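Local structure of nitrite oxidoreductase subunit A (7B04) at residues 706-720 with 788-801. The protein belongs to the molybdopterin oxidoreductase family and holds a molybdenum atom, two MD1 ligands and an iron/sulfur cluster. Sequence-based numbering, arbitrary orientation.
Sequences FEITNSCSNPFIQIW and ILNGKYGEPGVAML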
loop_
_atom_site.group_PDB
_atom_site.type_symbol
_atom_site.label_atom_id
_atom_site.label_comp_id
_atom_site.label_asym_id
_atom_site.label_seq_id
_atom_site.Cartn_x
_atom_site.Cartn_y
_atom_site.Cartn_z
ATOM N N PHE B 706 23.589 -16.094 1.107
ATOM C CA PHE B 706 23.594 -14.666 1.391
ATOM C C PHE B 706 23.305 -13.856 0.131
ATOM O O PHE B 706 23.547 -14.301 -0.994
ATOM C CB PHE B 706 24.930 -14.246 1.999
ATOM C CG PHE B 706 25.238 -14.929 3.299
ATOM C CD1 PHE B 706 24.474 -14.671 4.424
ATOM C CD2 PHE B 706 26.293 -15.820 3.398
ATOM C CE1 PHE B 706 24.748 -15.299 5.623
ATOM C CE2 PHE B 706 26.577 -16.446 4.596
ATOM C CZ PHE B 706 25.805 -16.181 5.711
ATOM N N GLU B 707 22.769 -12.653 0.331
ATOM C CA GLU B 707 22.422 -11.778 -0.777
ATOM C C GLU B 707 22.699 -10.326 -0.412
ATOM O O GLU B 707 22.570 -9.921 0.745
ATOM C CB GLU B 707 20.952 -11.946 -1.178
ATOM C CG GLU B 707 20.638 -11.337 -2.519
ATOM C CD GLU B 707 21.426 -11.992 -3.635
ATOM O OE1 GLU B 707 21.566 -13.231 -3.616
ATOM O OE2 GLU B 707 21.934 -11.271 -4.514
ATOM N N ILE B 708 23.066 -9.545 -1.426
ATOM C CA ILE B 708 23.477 -8.155 -1.273
ATOM C C ILE B 708 22.481 -7.261 -2.001
ATOM O O ILE B 708 21.991 -7.615 -3.078
ATOM C CB ILE B 708 24.908 -7.939 -1.810
ATOM C CG1 ILE B 708 25.294 -6.458 -1.786
ATOM C CG2 ILE B 708 25.042 -8.501 -3.219
ATOM C CD1 ILE B 708 25.398 -5.883 -0.402
ATOM N N THR B 709 22.170 -6.112 -1.402
ATOM C CA THR B 709 21.314 -5.125 -2.046
ATOM C C THR B 709 21.707 -3.733 -1.574
ATOM O O THR B 709 22.300 -3.561 -0.505
ATOM C CB THR B 709 19.824 -5.359 -1.768
ATOM O OG1 THR B 709 19.056 -4.359 -2.450
ATOM C CG2 THR B 709 19.539 -5.250 -0.287
ATOM N N ASN B 710 21.340 -2.738 -2.381
ATOM C CA ASN B 710 21.534 -1.331 -2.063
ATOM C C ASN B 710 20.286 -0.584 -2.502
ATOM O O ASN B 710 19.329 -1.177 -3.008
ATOM C CB ASN B 710 22.761 -0.741 -2.774
ATOM C CG ASN B 710 24.006 -1.589 -2.620
ATOM O OD1 ASN B 710 24.332 -2.052 -1.529
ATOM N ND2 ASN B 710 24.716 -1.791 -3.723
ATOM N N SER B 711 20.280 0.727 -2.285
ATOM C CA SER B 711 19.158 1.547 -2.713
ATOM C C SER B 711 19.668 2.883 -3.229
ATOM O O SER B 711 20.818 3.268 -3.003
ATOM C CB SER B 711 18.145 1.755 -1.583
ATOM O OG SER B 711 17.115 2.645 -1.972
ATOM N N CYS B 712 18.787 3.582 -3.939
ATOM C CA CYS B 712 19.058 4.919 -4.439
ATOM C C CYS B 712 18.390 6.003 -3.607
ATOM O O CYS B 712 18.604 7.190 -3.871
ATOM C CB CYS B 712 18.611 5.032 -5.898
ATOM S SG CYS B 712 16.836 4.820 -6.144
ATOM N N SER B 713 17.538 5.591 -2.668
ATOM C CA SER B 713 16.835 6.556 -1.797
ATOM C C SER B 713 17.424 6.539 -0.391
ATOM O O SER B 713 17.028 7.361 0.418
ATOM C CB SER B 713 15.382 6.283 -1.774
ATOM O OG SER B 713 15.153 4.942 -1.440
ATOM N N ASN B 714 18.339 5.620 -0.125
ATOM C CA ASN B 714 18.958 5.525 1.218
ATOM C C ASN B 714 20.410 5.076 1.069
ATOM O O ASN B 714 20.715 4.340 0.147
ATOM C CB ASN B 714 18.135 4.661 2.166
ATOM C CG ASN B 714 18.116 3.223 1.739
ATOM O OD1 ASN B 714 19.106 2.724 1.270
ATOM N ND2 ASN B 714 17.003 2.548 1.888
ATOM N N PRO B 715 21.310 5.466 1.979
ATOM C CA PRO B 715 22.704 5.113 1.858
ATOM C C PRO B 715 23.066 3.741 2.416
ATOM O O PRO B 715 24.182 3.419 2.411
ATOM C CB PRO B 715 23.344 6.163 2.756
ATOM C CG PRO B 715 22.329 6.398 3.821
ATOM C CD PRO B 715 21.013 6.338 3.094
ATOM N N PHE B 716 22.088 3.012 2.920
ATOM C CA PHE B 716 22.321 1.715 3.588
ATOM C C PHE B 716 22.550 0.548 2.654
ATOM O O PHE B 716 22.016 0.476 1.577
ATOM C CB PHE B 716 21.114 1.334 4.429
ATOM C CG PHE B 716 20.532 2.501 5.157
ATOM C CD1 PHE B 716 21.350 3.495 5.627
ATOM C CD2 PHE B 716 19.174 2.611 5.339
ATOM C CE1 PHE B 716 20.820 4.580 6.287
ATOM C CE2 PHE B 716 18.642 3.695 5.997
ATOM C CZ PHE B 716 19.471 4.668 6.476
ATOM N N ILE B 717 23.300 -0.387 3.204
ATOM C CA ILE B 717 23.628 -1.692 2.645
ATOM C C ILE B 717 22.979 -2.745 3.531
ATOM O O ILE B 717 23.097 -2.685 4.759
ATOM C CB ILE B 717 25.147 -1.915 2.567
ATOM C CG1 ILE B 717 25.795 -0.913 1.614
ATOM C CG2 ILE B 717 25.456 -3.341 2.140
ATOM C CD1 ILE B 717 27.302 -0.922 1.697
ATOM N N GLN B 718 22.292 -3.704 2.916
ATOM C CA GLN B 718 21.659 -4.798 3.641
ATOM C C GLN B 718 22.119 -6.109 3.019
ATOM O O GLN B 718 21.937 -6.323 1.815
ATOM C CB GLN B 718 20.126 -4.685 3.618
ATOM C CG GLN B 718 19.582 -3.257 3.703
ATOM C CD GLN B 718 19.113 -2.860 5.095
ATOM O OE1 GLN B 718 19.236 -3.625 6.053
ATOM N NE2 GLN B 718 18.556 -1.658 5.205
ATOM N N ILE B 719 22.699 -6.984 3.842
ATOM C CA ILE B 719 23.080 -8.340 3.448
ATOM C C ILE B 719 22.327 -9.303 4.354
ATOM O O ILE B 719 22.321 -9.130 5.581
ATOM C CB ILE B 719 24.596 -8.592 3.554
ATOM C CG1 ILE B 719 25.395 -7.481 2.869
ATOM C CG2 ILE B 719 24.945 -9.922 2.912
ATOM C CD1 ILE B 719 26.880 -7.801 2.709
ATOM N N TRP B 720 21.656 -10.285 3.754
ATOM C CA TRP B 720 20.828 -11.197 4.530
ATOM C C TRP B 720 20.804 -12.576 3.875
ATOM O O TRP B 720 21.198 -12.759 2.717
ATOM C CB TRP B 720 19.421 -10.641 4.698
ATOM C CG TRP B 720 18.543 -10.810 3.518
ATOM C CD1 TRP B 720 17.546 -11.724 3.372
ATOM C CD2 TRP B 720 18.571 -10.042 2.308
ATOM N NE1 TRP B 720 16.939 -11.566 2.151
ATOM C CE2 TRP B 720 17.554 -10.543 1.476
ATOM C CE3 TRP B 720 19.355 -8.982 1.849
ATOM C CZ2 TRP B 720 17.296 -10.022 0.214
ATOM C CZ3 TRP B 720 19.098 -8.467 0.592
ATOM C CH2 TRP B 720 18.078 -8.986 -0.210
ATOM N N ILE B 788 30.293 -7.210 7.486
ATOM C CA ILE B 788 29.032 -6.459 7.510
ATOM C C ILE B 788 27.940 -7.291 8.166
ATOM O O ILE B 788 27.167 -6.808 9.001
ATOM C CB ILE B 788 28.631 -6.047 6.078
ATOM C CG1 ILE B 788 29.271 -4.721 5.686
ATOM C CG2 ILE B 788 27.105 -5.961 5.953
ATOM C CD1 ILE B 788 29.383 -4.557 4.192
ATOM N N LEU B 789 27.927 -8.554 7.808
ATOM C CA LEU B 789 26.920 -9.528 8.246
ATOM C C LEU B 789 27.064 -9.757 9.734
ATOM O O LEU B 789 26.227 -10.410 10.267
ATOM C CB LEU B 789 27.246 -10.822 7.513
ATOM C CG LEU B 789 26.294 -11.263 6.413
ATOM C CD1 LEU B 789 26.530 -12.722 6.109
ATOM C CD2 LEU B 789 24.856 -11.050 6.815
ATOM N N ASN B 790 28.159 -9.350 10.344
ATOM C CA ASN B 790 28.339 -9.673 11.782
ATOM C C ASN B 790 28.114 -8.494 12.727
ATOM O O ASN B 790 28.231 -8.704 13.902
ATOM C CB ASN B 790 29.673 -10.362 12.032
ATOM C CG ASN B 790 29.794 -10.838 13.455
ATOM O OD1 ASN B 790 29.512 -11.989 13.758
ATOM N ND2 ASN B 790 30.141 -9.929 14.339
ATOM N N GLY B 791 27.742 -7.317 12.248
ATOM C CA GLY B 791 27.508 -6.185 13.160
ATOM C C GLY B 791 28.703 -5.278 13.356
ATOM O O GLY B 791 28.615 -4.391 14.178
ATOM N N LYS B 792 29.746 -5.434 12.556
ATOM C CA LYS B 792 30.968 -4.618 12.737
ATOM C C LYS B 792 30.627 -3.133 12.634
ATOM O O LYS B 792 31.309 -2.355 13.295
ATOM C CB LYS B 792 32.063 -5.034 11.755
ATOM C CG LYS B 792 33.423 -4.428 12.051
ATOM C CD LYS B 792 34.577 -5.194 11.484
ATOM C CE LYS B 792 35.805 -5.157 12.364
ATOM N NZ LYS B 792 36.636 -6.378 12.241
ATOM N N TYR B 793 29.662 -2.766 11.790
ATOM C CA TYR B 793 29.257 -1.352 11.598
ATOM C C TYR B 793 27.864 -1.146 12.180
ATOM O O TYR B 793 27.066 -0.474 11.584
ATOM C CB TYR B 793 29.439 -0.916 10.143
ATOM C CG TYR B 793 30.645 -1.526 9.488
ATOM C CD1 TYR B 793 31.866 -0.882 9.468
ATOM C CD2 TYR B 793 30.570 -2.781 8.931
ATOM C CE1 TYR B 793 32.976 -1.468 8.894
ATOM C CE2 TYR B 793 31.667 -3.379 8.354
ATOM C CZ TYR B 793 32.872 -2.718 8.327
ATOM O OH TYR B 793 33.925 -3.336 7.737
ATOM N N GLY B 794 27.559 -1.816 13.277
ATOM C CA GLY B 794 26.265 -1.611 13.903
ATOM C C GLY B 794 25.330 -2.804 13.879
ATOM O O GLY B 794 25.581 -3.809 14.550
ATOM N N GLU B 795 24.239 -2.698 13.121
ATOM C CA GLU B 795 23.283 -3.788 13.005
ATOM C C GLU B 795 23.930 -4.991 12.316
ATOM O O GLU B 795 24.751 -4.832 11.410
ATOM C CB GLU B 795 22.052 -3.327 12.224
ATOM C CG GLU B 795 20.856 -4.274 12.258
ATOM C CD GLU B 795 20.237 -4.397 13.640
ATOM O OE1 GLU B 795 20.363 -3.448 14.442
ATOM O OE2 GLU B 795 19.630 -5.452 13.926
ATOM N N PRO B 796 23.563 -6.220 12.721
ATOM C CA PRO B 796 24.245 -7.409 12.185
ATOM C C PRO B 796 23.945 -7.708 10.723
ATOM O O PRO B 796 24.183 -8.827 10.265
ATOM C CB PRO B 796 23.733 -8.540 13.089
ATOM C CG PRO B 796 23.358 -7.867 14.351
ATOM C CD PRO B 796 22.805 -6.537 13.945
ATOM N N GLY B 797 23.377 -6.758 9.993
ATOM C CA GLY B 797 23.172 -6.969 8.574
ATOM C C GLY B 797 23.353 -5.722 7.735
ATOM O O GLY B 797 23.093 -5.748 6.527
ATOM N N VAL B 798 23.812 -4.627 8.343
ATOM C CA VAL B 798 23.779 -3.327 7.684
ATOM C C VAL B 798 25.116 -2.606 7.788
ATOM O O VAL B 798 25.837 -2.711 8.786
ATOM C CB VAL B 798 22.656 -2.438 8.274
ATOM C CG1 VAL B 798 22.494 -1.152 7.471
ATOM C CG2 VAL B 798 21.343 -3.199 8.342
ATOM N N ALA B 799 25.439 -1.875 6.724
ATOM C CA ALA B 799 26.522 -0.905 6.684
ATOM C C ALA B 799 26.060 0.228 5.777
ATOM O O ALA B 799 24.963 0.181 5.212
ATOM C CB ALA B 799 27.831 -1.531 6.199
ATOM N N MET B 800 26.892 1.254 5.633
ATOM C CA MET B 800 26.577 2.371 4.756
ATOM C C MET B 800 27.633 2.488 3.669
ATOM O O MET B 800 28.826 2.600 3.965
ATOM C CB MET B 800 26.479 3.684 5.542
ATOM C CG MET B 800 25.318 3.742 6.529
ATOM S SD MET B 800 24.904 5.423 7.039
ATOM C CE MET B 800 26.361 5.863 7.976
ATOM N N LEU B 801 27.189 2.466 2.416
ATOM C CA LEU B 801 28.099 2.641 1.294
ATOM C C LEU B 801 28.676 4.060 1.294
ATOM O O LEU B 801 28.085 5.003 1.839
ATOM C CB LEU B 801 27.392 2.289 -0.022
ATOM C CG LEU B 801 25.960 2.791 -0.192
ATOM C CD1 LEU B 801 26.018 4.252 -0.358
ATOM C CD2 LEU B 801 25.246 2.181 -1.388
#
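I717 and A799 form the central hydrogen-bonded pair between strands 716-720 and 798-800, which run antiparallel. I717 N donates to A799 O at 2.7 Å, and A799 N returns a bond to I717 O at 3.2 Å. F716 with M800 and Q718 with V798 are the flanking non-hydrogen-bonded pairs. The ladder continues past both ends of the short strand: I719 N donates to G797 O at 3.0 Å, and L801 N to P715 O at 3.2 Å.

The face with I717 and A799 is buried and apolar, and I719, L801 and I788 pack there. I717 has CG1 beside its backbone N (chi1 -64°) and an extended end, which carries CD1 to L801 CB at 3.6 Å. I719 CD1 meets I788 CG2 at 3.7 Å, the two side chains crossing at about a right angle. I719 CG2 rests on L789 CG at 4.0 Å. On the other face, M800 lies alongside F716. M800 SD is 5.4 Å from the centroid of the F716 ring, near its edge, a Met-aromatic contact.

The F706 end faces solvent more. F706 and L789 are both partly exposed, whereas I717, I719 and L801 are buried. L789 CD1 is placed over a face of the F706 ring but modelled too close, so the detail is doubtful. Helix 785-788 closes in a Schellman motif at G791, and the chain turns again from G791 to G794.

Strand 716-720 is the middle of a three-stranded antiparallel sheet, with 707-709 on its other side. W110 and Y98 meet the F716 ring edge-to-face. R76 NH2 hydrogen-bonds I719 O, and Q718 and W720 touch strand 61-66, beside the iron/sulfur cluster pocket. Helix 767-774 packs on F706.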